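Homocysteine S-methyltransferase (Escherichia coli, PDB 5DMM) catalyses methyl transfer from S-methylmethionine, or less efficiently S-adenosylmethionine, to homocysteine, using zinc and yielding methionine. Local coordinates at residues L18-M23 / C65-S70; H55-R60 / T298-I303; L117-V122 / L164-T169; W192-L197 / G226-A231; P249-P254 / A289-G294. All coordinates share one frame; numbering follows the deposited sequence.

Contact 1: residues L18-M23 / C65-S70; sequences LLDGAM and CAITAS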
# COMPACT_ATOMS: atom_id res chain seq x y z
N LEU A 18 -4.31 8.29 -9.15
CA LEU A 18 -3.87 8.84 -7.87
C LEU A 18 -4.19 7.88 -6.72
O LEU A 18 -5.28 7.32 -6.65
CB LEU A 18 -4.50 10.21 -7.59
CG LEU A 18 -4.02 11.38 -8.46
CD1 LEU A 18 -4.68 12.66 -7.99
CD2 LEU A 18 -2.49 11.52 -8.41
N LEU A 19 -3.21 7.68 -5.85
CA LEU A 19 -3.42 6.91 -4.63
C LEU A 19 -3.86 7.86 -3.52
O LEU A 19 -4.14 9.03 -3.77
CB LEU A 19 -2.15 6.16 -4.24
CG LEU A 19 -1.58 5.27 -5.35
CD1 LEU A 19 -0.33 4.53 -4.89
CD2 LEU A 19 -2.64 4.30 -5.84
N ASP A 20 -3.93 7.35 -2.30
CA ASP A 20 -4.25 8.21 -1.18
C ASP A 20 -2.97 8.57 -0.45
O ASP A 20 -1.88 8.40 -0.99
CB ASP A 20 -5.25 7.53 -0.23
CG ASP A 20 -4.72 6.24 0.37
OD1 ASP A 20 -3.62 5.78 -0.01
OD2 ASP A 20 -5.42 5.67 1.23
N GLY A 21 -3.11 9.05 0.78
CA GLY A 21 -1.96 9.40 1.59
C GLY A 21 -2.09 8.79 2.97
O GLY A 21 -2.90 7.89 3.18
N ALA A 22 -1.32 9.31 3.93
CA ALA A 22 -1.28 8.72 5.26
C ALA A 22 -2.63 8.81 6.00
O ALA A 22 -3.37 9.79 5.90
CB ALA A 22 -0.19 9.39 6.10
N MET A 23 -2.92 7.76 6.75
CA MET A 23 -4.12 7.65 7.56
C MET A 23 -3.89 8.34 8.91
O MET A 23 -4.75 9.08 9.40
CB MET A 23 -4.48 6.16 7.73
CG MET A 23 -5.56 5.79 8.74
SD MET A 23 -7.16 6.50 8.35
CE MET A 23 -7.64 5.66 6.83
N CYS A 65 -7.77 5.49 -5.51
CA CYS A 65 -7.54 4.23 -4.80
C CYS A 65 -7.28 4.50 -3.32
O CYS A 65 -6.37 5.25 -2.97
CB CYS A 65 -6.35 3.47 -5.41
SG CYS A 65 -6.12 1.81 -4.71
N ALA A 66 -8.09 3.88 -2.45
CA ALA A 66 -7.84 3.92 -1.02
C ALA A 66 -6.99 2.74 -0.59
O ALA A 66 -7.19 1.62 -1.07
CB ALA A 66 -9.16 3.93 -0.24
N ILE A 67 -6.05 2.97 0.32
CA ILE A 67 -5.28 1.86 0.88
C ILE A 67 -5.77 1.60 2.31
O ILE A 67 -5.77 2.51 3.12
CB ILE A 67 -3.77 2.14 0.88
CG1 ILE A 67 -3.31 2.40 -0.56
CG2 ILE A 67 -3.00 0.97 1.50
CD1 ILE A 67 -1.84 2.82 -0.71
N THR A 68 -6.18 0.37 2.59
CA THR A 68 -6.83 0.06 3.88
C THR A 68 -5.87 0.17 5.06
O THR A 68 -4.65 0.13 4.89
CB THR A 68 -7.45 -1.35 3.87
OG1 THR A 68 -6.43 -2.33 3.63
CG2 THR A 68 -8.51 -1.45 2.78
N ALA A 69 -6.44 0.31 6.26
CA ALA A 69 -5.64 0.46 7.47
C ALA A 69 -5.18 -0.89 8.03
O ALA A 69 -5.34 -1.15 9.22
CB ALA A 69 -6.45 1.21 8.53
N SER A 70 -4.62 -1.74 7.17
CA SER A 70 -4.26 -3.10 7.59
C SER A 70 -2.76 -3.37 7.57
O SER A 70 -2.33 -4.51 7.66
CB SER A 70 -4.97 -4.13 6.69
OG SER A 70 -4.78 -3.81 5.32

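Contact 2: residues H55-R60 / T298-I303; sequences HLDYYR and TTPADI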
# COMPACT_ATOMS: atom_id res chain seq x y z
N HIS A 55 -10.93 8.04 4.60
CA HIS A 55 -10.97 7.49 3.24
C HIS A 55 -11.82 8.40 2.34
O HIS A 55 -11.47 8.70 1.20
CB HIS A 55 -11.54 6.07 3.23
CG HIS A 55 -10.61 5.03 3.79
ND1 HIS A 55 -9.31 4.88 3.36
CD2 HIS A 55 -10.81 4.07 4.72
CE1 HIS A 55 -8.74 3.88 4.01
NE2 HIS A 55 -9.63 3.37 4.84
N LEU A 56 -12.95 8.87 2.87
CA LEU A 56 -13.83 9.75 2.11
C LEU A 56 -13.12 11.06 1.79
O LEU A 56 -13.21 11.59 0.68
CB LEU A 56 -15.13 10.01 2.88
CG LEU A 56 -16.09 11.02 2.24
CD1 LEU A 56 -16.55 10.54 0.87
CD2 LEU A 56 -17.28 11.28 3.17
N ASP A 57 -12.39 11.58 2.78
CA ASP A 57 -11.55 12.77 2.62
C ASP A 57 -10.58 12.65 1.43
O ASP A 57 -10.41 13.58 0.63
CB ASP A 57 -10.77 12.99 3.91
CG ASP A 57 -10.41 14.43 4.14
OD1 ASP A 57 -10.13 15.16 3.16
OD2 ASP A 57 -10.42 14.84 5.33
N TYR A 58 -9.93 11.50 1.33
CA TYR A 58 -8.97 11.30 0.25
C TYR A 58 -9.66 11.15 -1.10
O TYR A 58 -9.15 11.66 -2.10
CB TYR A 58 -8.07 10.08 0.54
CG TYR A 58 -6.89 10.41 1.43
CD1 TYR A 58 -5.88 11.26 0.97
CD2 TYR A 58 -6.77 9.87 2.72
CE1 TYR A 58 -4.80 11.57 1.75
CE2 TYR A 58 -5.67 10.18 3.52
CZ TYR A 58 -4.70 11.05 3.02
OH TYR A 58 -3.59 11.39 3.76
N TYR A 59 -10.79 10.45 -1.16
CA TYR A 59 -11.51 10.37 -2.43
C TYR A 59 -11.94 11.77 -2.89
O TYR A 59 -11.91 12.08 -4.07
CB TYR A 59 -12.73 9.45 -2.33
CG TYR A 59 -12.48 7.94 -2.35
CD1 TYR A 59 -11.69 7.33 -3.34
CD2 TYR A 59 -13.08 7.12 -1.41
CE1 TYR A 59 -11.50 5.95 -3.36
CE2 TYR A 59 -12.90 5.73 -1.42
CZ TYR A 59 -12.10 5.16 -2.40
OH TYR A 59 -11.91 3.80 -2.42
N ARG A 60 -12.33 12.62 -1.94
CA ARG A 60 -12.69 14.00 -2.24
C ARG A 60 -11.51 14.79 -2.79
O ARG A 60 -11.67 15.62 -3.68
CB ARG A 60 -13.25 14.71 -1.01
CG ARG A 60 -14.65 14.29 -0.64
CD ARG A 60 -15.15 15.07 0.58
NE ARG A 60 -16.58 14.88 0.75
CZ ARG A 60 -17.20 14.91 1.92
NH1 ARG A 60 -16.50 15.11 3.04
NH2 ARG A 60 -18.52 14.73 1.98
N THR A 298 2.06 12.60 4.88
CA THR A 298 1.25 13.21 3.84
C THR A 298 -0.20 13.26 4.30
O THR A 298 -0.61 12.57 5.24
CB THR A 298 1.35 12.48 2.50
OG1 THR A 298 0.78 11.17 2.63
CG2 THR A 298 2.80 12.38 2.09
N THR A 299 -0.97 14.12 3.66
CA THR A 299 -2.35 14.37 4.05
C THR A 299 -3.14 14.57 2.75
O THR A 299 -2.54 14.57 1.66
CB THR A 299 -2.47 15.63 4.95
OG1 THR A 299 -2.34 16.79 4.13
CG2 THR A 299 -1.40 15.66 6.03
N PRO A 300 -4.46 14.74 2.84
CA PRO A 300 -5.21 15.01 1.60
C PRO A 300 -4.77 16.28 0.86
O PRO A 300 -5.13 16.45 -0.31
CB PRO A 300 -6.65 15.16 2.10
CG PRO A 300 -6.70 14.22 3.30
CD PRO A 300 -5.36 14.40 3.96
N ALA A 301 -4.00 17.16 1.52
CA ALA A 301 -3.48 18.36 0.85
C ALA A 301 -2.51 17.97 -0.26
O ALA A 301 -2.51 18.58 -1.33
CB ALA A 301 -2.81 19.28 1.84
N ASP A 302 -1.70 16.94 -0.01
CA ASP A 302 -0.76 16.45 -1.03
C ASP A 302 -1.48 15.85 -2.22
O ASP A 302 -1.07 16.06 -3.37
CB ASP A 302 0.20 15.42 -0.43
CG ASP A 302 1.04 15.98 0.69
OD1 ASP A 302 2.05 16.66 0.40
OD2 ASP A 302 0.71 15.72 1.87
N ILE A 303 -2.54 15.08 -1.95
CA ILE A 303 -3.34 14.46 -3.00
C ILE A 303 -4.05 15.53 -3.83
O ILE A 303 -4.11 15.46 -5.06
CB ILE A 303 -4.36 13.46 -2.41
CG1 ILE A 303 -3.61 12.37 -1.64
CG2 ILE A 303 -5.20 12.83 -3.50
CD1 ILE A 303 -2.51 11.71 -2.48

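Contact 3: residues L117-V122 / L164-T169; sequences LVAGSV and LLACET. With HCS (2-amino-4-mercapto-butyric acid), chain F.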
# COMPACT_ATOMS: atom_id res chain seq x y z
N LEU A 117 -11.03 2.51 -6.59
CA LEU A 117 -10.53 1.23 -6.12
C LEU A 117 -10.30 1.21 -4.61
O LEU A 117 -10.17 2.27 -3.96
CB LEU A 117 -9.24 0.87 -6.84
CG LEU A 117 -9.34 0.75 -8.37
CD1 LEU A 117 -7.97 0.52 -8.97
CD2 LEU A 117 -10.31 -0.37 -8.74
N VAL A 118 -10.27 0.00 -4.05
CA VAL A 118 -9.83 -0.22 -2.68
C VAL A 118 -8.67 -1.23 -2.69
O VAL A 118 -8.83 -2.35 -3.18
CB VAL A 118 -10.97 -0.74 -1.78
CG1 VAL A 118 -10.45 -1.06 -0.37
CG2 VAL A 118 -12.11 0.26 -1.71
N ALA A 119 -7.52 -0.84 -2.17
CA ALA A 119 -6.39 -1.75 -2.12
C ALA A 119 -6.16 -2.19 -0.69
O ALA A 119 -6.07 -1.35 0.20
CB ALA A 119 -5.15 -1.09 -2.69
N GLY A 120 -6.04 -3.50 -0.48
CA GLY A 120 -5.79 -4.01 0.87
C GLY A 120 -4.31 -3.93 1.21
O GLY A 120 -3.47 -4.52 0.52
N SER A 121 -3.98 -3.20 2.27
CA SER A 121 -2.58 -3.05 2.66
C SER A 121 -1.99 -4.33 3.25
O SER A 121 -2.52 -4.89 4.23
CB SER A 121 -2.42 -1.92 3.67
OG SER A 121 -1.10 -1.95 4.15
N VAL A 122 -0.88 -4.76 2.66
CA VAL A 122 -0.09 -5.87 3.16
C VAL A 122 1.31 -5.37 3.51
O VAL A 122 2.14 -5.12 2.62
CB VAL A 122 -0.00 -7.00 2.11
CG1 VAL A 122 1.06 -8.04 2.50
CG2 VAL A 122 -1.37 -7.65 1.94
N LEU A 164 -7.57 -4.99 -5.09
CA LEU A 164 -6.22 -5.52 -5.21
C LEU A 164 -5.48 -5.39 -3.89
O LEU A 164 -5.98 -4.81 -2.93
CB LEU A 164 -5.45 -4.81 -6.32
CG LEU A 164 -5.05 -3.36 -6.12
CD1 LEU A 164 -4.14 -2.97 -7.29
CD2 LEU A 164 -6.24 -2.42 -6.10
N LEU A 165 -4.28 -5.96 -3.86
CA LEU A 165 -3.45 -5.98 -2.68
C LEU A 165 -2.30 -5.02 -2.88
O LEU A 165 -1.62 -5.03 -3.92
CB LEU A 165 -2.91 -7.37 -2.39
CG LEU A 165 -3.94 -8.48 -2.20
CD1 LEU A 165 -3.27 -9.83 -2.00
CD2 LEU A 165 -4.84 -8.17 -1.00
N ALA A 166 -2.09 -4.17 -1.89
CA ALA A 166 -0.94 -3.28 -1.84
C ALA A 166 0.14 -3.91 -0.96
O ALA A 166 0.15 -3.71 0.27
CB ALA A 166 -1.34 -1.93 -1.31
N CYS A 167 1.02 -4.69 -1.57
CA CYS A 167 2.10 -5.32 -0.82
C CYS A 167 3.21 -4.27 -0.79
O CYS A 167 3.86 -4.03 -1.80
CB CYS A 167 2.56 -6.61 -1.49
SG CYS A 167 1.21 -7.82 -1.64
N GLU A 168 3.41 -3.65 0.37
CA GLU A 168 4.15 -2.39 0.40
C GLU A 168 5.21 -2.29 1.48
O GLU A 168 5.19 -3.05 2.46
CB GLU A 168 3.16 -1.24 0.59
CG GLU A 168 2.37 -1.34 1.91
CD GLU A 168 1.35 -0.23 2.08
OE1 GLU A 168 1.34 0.71 1.25
OE2 GLU A 168 0.57 -0.29 3.05
N THR A 169 6.12 -1.34 1.31
CA THR A 169 7.20 -1.09 2.27
C THR A 169 8.06 -2.35 2.47
O THR A 169 8.58 -2.61 3.56
CB THR A 169 6.64 -0.61 3.65
OG1 THR A 169 5.45 0.17 3.44
CG2 THR A 169 7.66 0.23 4.41
N HCS F . 0.45 1.97 6.44
CA HCS F . 0.90 2.69 5.26
CB HCS F . 2.34 2.31 4.94
CG HCS F . 3.27 2.67 6.09
SD HCS F . 4.99 2.52 5.54
C HCS F . 0.02 2.35 4.10
OXT HCS F . -0.90 1.52 4.27
O HCS F . 0.23 2.90 3.00

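Contact 4: residues W192-L197 / G226-A231; sequences WFSFTL and GINCIA. With ZN (zinc ion), chain B.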
# COMPACT_ATOMS: atom_id res chain seq x y z
N TRP A 192 0.06 -4.90 -6.37
CA TRP A 192 1.31 -4.21 -6.65
C TRP A 192 2.28 -4.57 -5.53
O TRP A 192 1.87 -4.94 -4.44
CB TRP A 192 1.14 -2.68 -6.80
CG TRP A 192 0.93 -1.79 -5.56
CD1 TRP A 192 1.83 -1.53 -4.56
CD2 TRP A 192 -0.23 -0.99 -5.27
NE1 TRP A 192 1.28 -0.64 -3.65
CE2 TRP A 192 0.03 -0.29 -4.07
CE3 TRP A 192 -1.46 -0.80 -5.91
CZ2 TRP A 192 -0.90 0.59 -3.50
CZ3 TRP A 192 -2.37 0.08 -5.35
CH2 TRP A 192 -2.09 0.76 -4.15
N PHE A 193 3.56 -4.54 -5.87
CA PHE A 193 4.64 -4.74 -4.91
C PHE A 193 5.47 -3.47 -4.87
O PHE A 193 6.03 -3.04 -5.90
CB PHE A 193 5.53 -5.93 -5.31
CG PHE A 193 4.99 -7.28 -4.90
CD1 PHE A 193 3.68 -7.66 -5.21
CD2 PHE A 193 5.79 -8.20 -4.24
CE1 PHE A 193 3.18 -8.92 -4.84
CE2 PHE A 193 5.31 -9.46 -3.86
CZ PHE A 193 4.00 -9.82 -4.17
N SER A 194 5.54 -2.85 -3.70
CA SER A 194 6.30 -1.63 -3.52
C SER A 194 7.36 -1.83 -2.44
O SER A 194 7.10 -2.46 -1.42
CB SER A 194 5.37 -0.48 -3.18
OG SER A 194 6.11 0.71 -2.97
N PHE A 195 8.55 -1.29 -2.69
CA PHE A 195 9.77 -1.61 -1.95
C PHE A 195 10.38 -0.44 -1.19
O PHE A 195 10.22 0.72 -1.60
CB PHE A 195 10.84 -2.15 -2.92
CG PHE A 195 10.31 -3.10 -3.94
CD1 PHE A 195 9.76 -4.31 -3.54
CD2 PHE A 195 10.34 -2.79 -5.28
CE1 PHE A 195 9.25 -5.20 -4.47
CE2 PHE A 195 9.84 -3.68 -6.22
CZ PHE A 195 9.29 -4.88 -5.81
N THR A 196 11.10 -0.74 -0.11
CA THR A 196 12.03 0.24 0.46
C THR A 196 13.45 -0.09 -0.02
O THR A 196 13.76 -1.24 -0.35
CB THR A 196 12.01 0.27 2.01
OG1 THR A 196 12.41 -1.00 2.53
CG2 THR A 196 10.63 0.63 2.51
N LEU A 197 14.30 0.93 -0.06
CA LEU A 197 15.58 0.83 -0.75
C LEU A 197 16.77 1.14 0.14
O LEU A 197 16.66 1.92 1.09
CB LEU A 197 15.60 1.78 -1.96
CG LEU A 197 14.51 1.54 -3.01
CD1 LEU A 197 14.60 2.57 -4.09
CD2 LEU A 197 14.59 0.13 -3.61
N GLY A 226 6.89 -0.70 -7.52
CA GLY A 226 7.38 0.65 -7.26
C GLY A 226 8.04 0.85 -5.92
O GLY A 226 8.61 -0.07 -5.36
N ILE A 227 7.97 2.08 -5.43
CA ILE A 227 8.63 2.44 -4.18
C ILE A 227 7.70 3.24 -3.27
O ILE A 227 6.85 4.01 -3.75
CB ILE A 227 9.92 3.25 -4.45
CG1 ILE A 227 9.57 4.46 -5.31
CG2 ILE A 227 10.96 2.36 -5.13
CD1 ILE A 227 10.72 5.45 -5.52
N ASN A 228 7.82 3.06 -1.97
CA ASN A 228 7.07 3.90 -1.04
C ASN A 228 7.82 4.04 0.27
O ASN A 228 8.77 3.30 0.54
CB ASN A 228 5.67 3.32 -0.79
CG ASN A 228 5.69 2.03 0.04
OD1 ASN A 228 6.11 0.97 -0.45
ND2 ASN A 228 5.23 2.12 1.29
N CYS A 229 7.39 5.00 1.09
CA CYS A 229 8.01 5.25 2.38
C CYS A 229 9.49 5.57 2.23
O CYS A 229 10.33 5.11 2.99
CB CYS A 229 7.80 4.06 3.32
SG CYS A 229 7.91 4.49 5.07
N ILE A 230 9.79 6.37 1.21
CA ILE A 230 11.16 6.77 0.90
C ILE A 230 11.21 8.30 0.86
O ILE A 230 10.17 8.95 0.66
CB ILE A 230 11.62 6.16 -0.45
CG1 ILE A 230 13.07 6.51 -0.78
CG2 ILE A 230 10.69 6.61 -1.58
CD1 ILE A 230 13.52 5.96 -2.14
N ALA A 231 12.39 8.88 1.06
CA ALA A 231 12.54 10.34 1.05
C ALA A 231 12.26 10.91 -0.33
O ALA A 231 12.60 10.30 -1.34
CB ALA A 231 13.95 10.72 1.49
ZN ZN B . 5.49 5.14 4.63

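Contact 5: residues P249-P254 / A289-G294; sequences PLVVYP and ARLIGG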
# COMPACT_ATOMS: atom_id res chain seq x y z
N PRO A 249 3.33 -0.65 -15.07
CA PRO A 249 3.04 0.65 -14.44
C PRO A 249 3.80 0.77 -13.12
O PRO A 249 3.76 -0.17 -12.31
CB PRO A 249 1.52 0.61 -14.18
CG PRO A 249 1.00 -0.59 -14.86
CD PRO A 249 2.14 -1.50 -15.20
N LEU A 250 4.49 1.89 -12.90
CA LEU A 250 5.29 2.03 -11.69
C LEU A 250 4.53 2.79 -10.61
O LEU A 250 3.75 3.71 -10.90
CB LEU A 250 6.62 2.73 -11.98
CG LEU A 250 7.58 1.99 -12.94
CD1 LEU A 250 8.87 2.79 -13.09
CD2 LEU A 250 7.86 0.54 -12.47
N VAL A 251 4.78 2.39 -9.37
CA VAL A 251 4.10 2.95 -8.20
C VAL A 251 5.04 3.85 -7.42
O VAL A 251 6.20 3.51 -7.21
CB VAL A 251 3.59 1.81 -7.27
CG1 VAL A 251 2.87 2.39 -6.08
CG2 VAL A 251 2.68 0.86 -8.03
N VAL A 252 4.54 4.99 -6.95
CA VAL A 252 5.39 5.85 -6.14
C VAL A 252 4.54 6.62 -5.13
O VAL A 252 3.62 7.34 -5.50
CB VAL A 252 6.23 6.82 -7.02
CG1 VAL A 252 5.36 7.63 -7.99
CG2 VAL A 252 7.05 7.76 -6.14
N TYR A 253 4.83 6.41 -3.86
CA TYR A 253 4.23 7.24 -2.83
C TYR A 253 5.22 7.45 -1.70
O TYR A 253 5.38 6.60 -0.82
CB TYR A 253 2.89 6.68 -2.33
CG TYR A 253 2.72 5.19 -2.03
CD1 TYR A 253 2.38 4.76 -0.75
CD2 TYR A 253 2.79 4.23 -3.04
CE1 TYR A 253 2.16 3.41 -0.47
CE2 TYR A 253 2.58 2.87 -2.77
CZ TYR A 253 2.26 2.47 -1.48
OH TYR A 253 2.05 1.14 -1.19
N PRO A 254 5.91 8.60 -1.73
CA PRO A 254 7.00 8.90 -0.80
C PRO A 254 6.51 9.57 0.48
O PRO A 254 5.33 9.92 0.61
CB PRO A 254 7.87 9.86 -1.60
CG PRO A 254 6.87 10.64 -2.41
CD PRO A 254 5.84 9.60 -2.82
N ALA A 289 6.05 6.23 -13.89
CA ALA A 289 5.12 6.14 -12.75
C ALA A 289 3.71 6.37 -13.26
O ALA A 289 3.47 7.30 -14.05
CB ALA A 289 5.48 7.15 -11.66
N ARG A 290 2.78 5.52 -12.85
CA ARG A 290 1.37 5.72 -13.20
C ARG A 290 0.43 5.57 -12.00
O ARG A 290 -0.77 5.77 -12.12
CB ARG A 290 0.96 4.77 -14.31
CG ARG A 290 1.76 4.98 -15.59
CD ARG A 290 1.19 4.19 -16.76
NE ARG A 290 -0.09 4.75 -17.20
CZ ARG A 290 -0.88 4.18 -18.10
NH1 ARG A 290 -0.53 3.03 -18.68
NH2 ARG A 290 -2.03 4.77 -18.42
N LEU A 291 0.99 5.21 -10.85
CA LEU A 291 0.21 5.16 -9.60
C LEU A 291 0.97 6.03 -8.61
O LEU A 291 2.08 5.68 -8.22
CB LEU A 291 0.06 3.73 -9.07
CG LEU A 291 -0.95 2.78 -9.73
CD1 LEU A 291 -0.49 2.37 -11.11
CD2 LEU A 291 -1.20 1.53 -8.88
N ILE A 292 0.37 7.16 -8.23
CA ILE A 292 1.08 8.17 -7.46
C ILE A 292 0.26 8.61 -6.24
O ILE A 292 -0.92 8.93 -6.34
CB ILE A 292 1.40 9.38 -8.34
CG1 ILE A 292 2.20 8.92 -9.57
CG2 ILE A 292 2.17 10.45 -7.55
CD1 ILE A 292 2.70 10.03 -10.43
N GLY A 293 0.89 8.60 -5.07
CA GLY A 293 0.24 9.08 -3.87
C GLY A 293 1.25 9.52 -2.83
O GLY A 293 2.35 9.93 -3.18
N GLY A 294 0.88 9.42 -1.56
CA GLY A 294 1.76 9.83 -0.48
C GLY A 294 1.87 8.79 0.62
O GLY A 294 0.96 7.98 0.82

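Contact 1: residues L18-M23 / C65-S70
Asp20 and Ile67 carry this contact, and their side chains cross obliquely where the first and second strands of the TIM barrel come together. The carboxylate of Asp20 points at the second strand. Its OD2 takes the N-H of Ile67 at 2.9 Å in an almost straight bond (176° at the hydrogen), although the donor comes from above the carboxylate plane, 53° out of it. The other oxygen turns to the side chain of the same residue: Asp20 OD1 lies 3.4 Å from Ile67 CG1 and almost as near to its CD1. Asp20 can face the strand in this way because its CG sits between the backbone N and the carbonyl carbon (chi1 61°). The one strong bond across the segments thus comes from a side chain, for the direct backbone link is slight: Cys65 N reaches Leu18 O in a weak bond of 3.3 Å. Beside it Leu19 brings one methyl, CD2, to 3.8 Å from Cys65 CB, an apolar touch directed into the barrel. Ile67 is part of the homocysteine pocket. Helix 48-61 covers the outer side, with Tyr58 against Asp20 and Tyr59 against Ala66, while strand 117-122 flanks Cys65 and Ile67, and Tyr253 of strand 250-253 meets both Leu19 and Ile67 within the barrel.

Contact 2: residues H55-R60 / T298-I303
Thr299, which lies beside the hydroxyl of Tyr58, gives its backbone N-H to Asp302 OD2 at 2.9 Å, on the lone pair turned away from the other carboxylate oxygen. Thr299 OG1 in turn caps the helix by accepting from Ala301 N at 3.1 Å. Thr299 and Asp302 form a capping box, with Thr299 as N-cap of helix 300-309, and the two bonds order the first turn against which the aromatic ring packs. Tyr58 reaches that turn from helix 48-61. Pro300 puts CG over one face of its ring, 3.8 Å from the centroid and 18° off the normal, a CH-pi contact offset toward the rim. Ile303 meets the same ring at its edge, where CG1 lies 3.6 Å from Tyr58 CD1. The ring is therefore held on two sides by neighbouring parts of a single helical turn, and its OH passes 3.2 Å from Thr299 CA to bond with the carbonyl of Ala22. With a leucine in place of Tyr58, the carbonyl of Ala22 would probably lose its hydroxyl partner and Pro300 CG the flat face it rests on. Asp57, one residue earlier, lays OD1 across the proline, 3.6 Å from Pro300 CG, while its OD2 forms a salt bridge with Arg30. Helices 48-61 and 300-309, neighbours around the outside of the barrel, thus join through carbon-to-ring packing; polar groups work around it, the capping box ordering the turn and the bond to Ala22 anchoring the tyrosine.

Contact 3: residues L117-V122 / L164-T169
Strands 117-122 and 164-168 run parallel as neighbouring staves of the TIM barrel, their axes 4.3 Å apart and inclined by 39°, with Ala119 to Val122 paired with Leu164 to Cys167. After a weak first rung from Leu164 N to Val118 O the ladder is firm, Gly120 N reaching Leu164 O and Ala166 N reaching Gly120 O, and Val122 O receives Glu168 N. Ala119, Ser121, Leu164 and Ala166 line the barrel, where Ala119 CB rests 3.8 Å from Leu164 CD2. On the other face Val122 CB packs 4.0 Å from Cys167 SG. At the mouth, Glu168 CG stands between the backbone N and the carbonyl carbon (chi1 61°), and the extended chain beyond it swings back toward strand 117-122. Ser121 OG donates to Glu168 OE2 at 2.6 Å, on the anti side and 30° out of the carboxylate plane. Glu168 OE1 is tied to the hydroxyl of Tyr253, so both oxygens are positioned beside the carboxylate of homocysteine. With an alanine in place of Glu168, the hydroxyls of Ser121 and Tyr253 would probably lose their shared mate and a gap open beside the ligand. Thr169 OG1 lies 3.2 Å from the homocysteine sulfur SD.

Contact 4: residues W192-L197 / G226-A231
Ser194 and Asn228 share a remarkably short bond: the serine hydroxyl donates to Asn228 OD1 at 2.5 Å, tilted 20° from the plane of the amide carbonyl. Each side chain turns to meet the other. Ser194 OG points away from its own backbone N (chi1 178°) and reaches over the neighbouring strand, so close to its backbone that Ile227 C is 3.0 Å from the hydroxyl; the amide of Asn228 bends back toward it. OD1 also accepts the N-H of Thr169, which means that two donors from two other strands of the TIM barrel fix the rotation of this amide.

Alongside the pair, the parallel strands 192-195 and 226-228 diverge at 55°. Phe195 N bonds Gly226 O at 2.9 Å, but further along Asn228 N reaches Phe195 O only weakly, at 3.4 Å. As the backbone ladder thins, side chains take over. On the helix-facing surface Leu197 puts CD1 against Ile227 CG2 at 3.8 Å and touches Ile230 CD1 with the same methyl, against helix 235-243.

Directly after the strand Cys229 turns with positive phi, and its SG binds the zinc ion at 2.5 Å, together with Cys295. This is consistent with a second-shell role for Asn228: the amide gripped by Ser194 and Thr169 probably steadies the strand end from which the zinc-binding sulfur projects.

Contact 5: residues P249-P254 / A289-G294
Val252 marks the tight part of this contact: Val252 CG1 packs against both Ala289 CB at 3.7 Å and Ile292 CG1 at 3.8 Å. The methyl gets there by standing between its own backbone N and carbonyl carbon (chi1 53°), and the valine and isoleucine then lie side by side, pointing the same way, and both touch Trp284 of helix 281-286. On the opposite surface, inside the barrel, Val251 CG2 meets Leu291 CB. The backbones between are firmly laced: Val252 N points at Leu291 O nearly along the C=O axis, and Gly293 N donates to Val252 O at 3.0 Å.

The other end is looser and partly open to solvent. Pro249 CB comes only to 4.2 Å from Arg290 CB, and the arginine leads its guanidinium off to the carbonyls of Leu11, Gln14 and Asp15. Between the two regimes lies a beta bulge, where the register slips by one residue. Leu250 O absorbs the slip by accepting two successive N-H groups, Arg290 N at 2.8 Å and Leu291 N at 3.1 Å.

Toward the pocket the packing is close again, but against bare backbone. Tyr253 CB rests 3.3 Å from Gly293 C, and its hydroxyl, already engaged by Glu168, also bonds Trp192 NE1. Gly293 O is buried there with no polar partner in the model, though Tyr253 CA brings a C-H to it at 3.3 Å. These last two strands of the TIM barrel are thus joined by backbone bonds and methyl packing, while the polar end of Tyr253 is spent on the active site.

Overall arrangement
Contacts 1, 3, 4 and 5 all join strands of one TIM barrel, while contact 2 pairs helices outside it and closes a long loop around contacts 3, 4 and 5. Its centre is about 20 Å from that of contact 4, with nearest atoms about 8 Å apart, yet it touches contact 1 through Tyr58 OH and Ala22 O at 2.7 Å. The barrel contacts converge on homocysteine and zinc. Tyr253 OH of contact 5 meets Glu168 OE1 of contact 3 at 2.6 Å and Trp192 NE1 of contact 4 at 3.1 Å. The side chains of Tyr253, Glu168 and Ile67 lie about 6, 7 and 9 Å from the zinc that Cys229 of contact 4 binds.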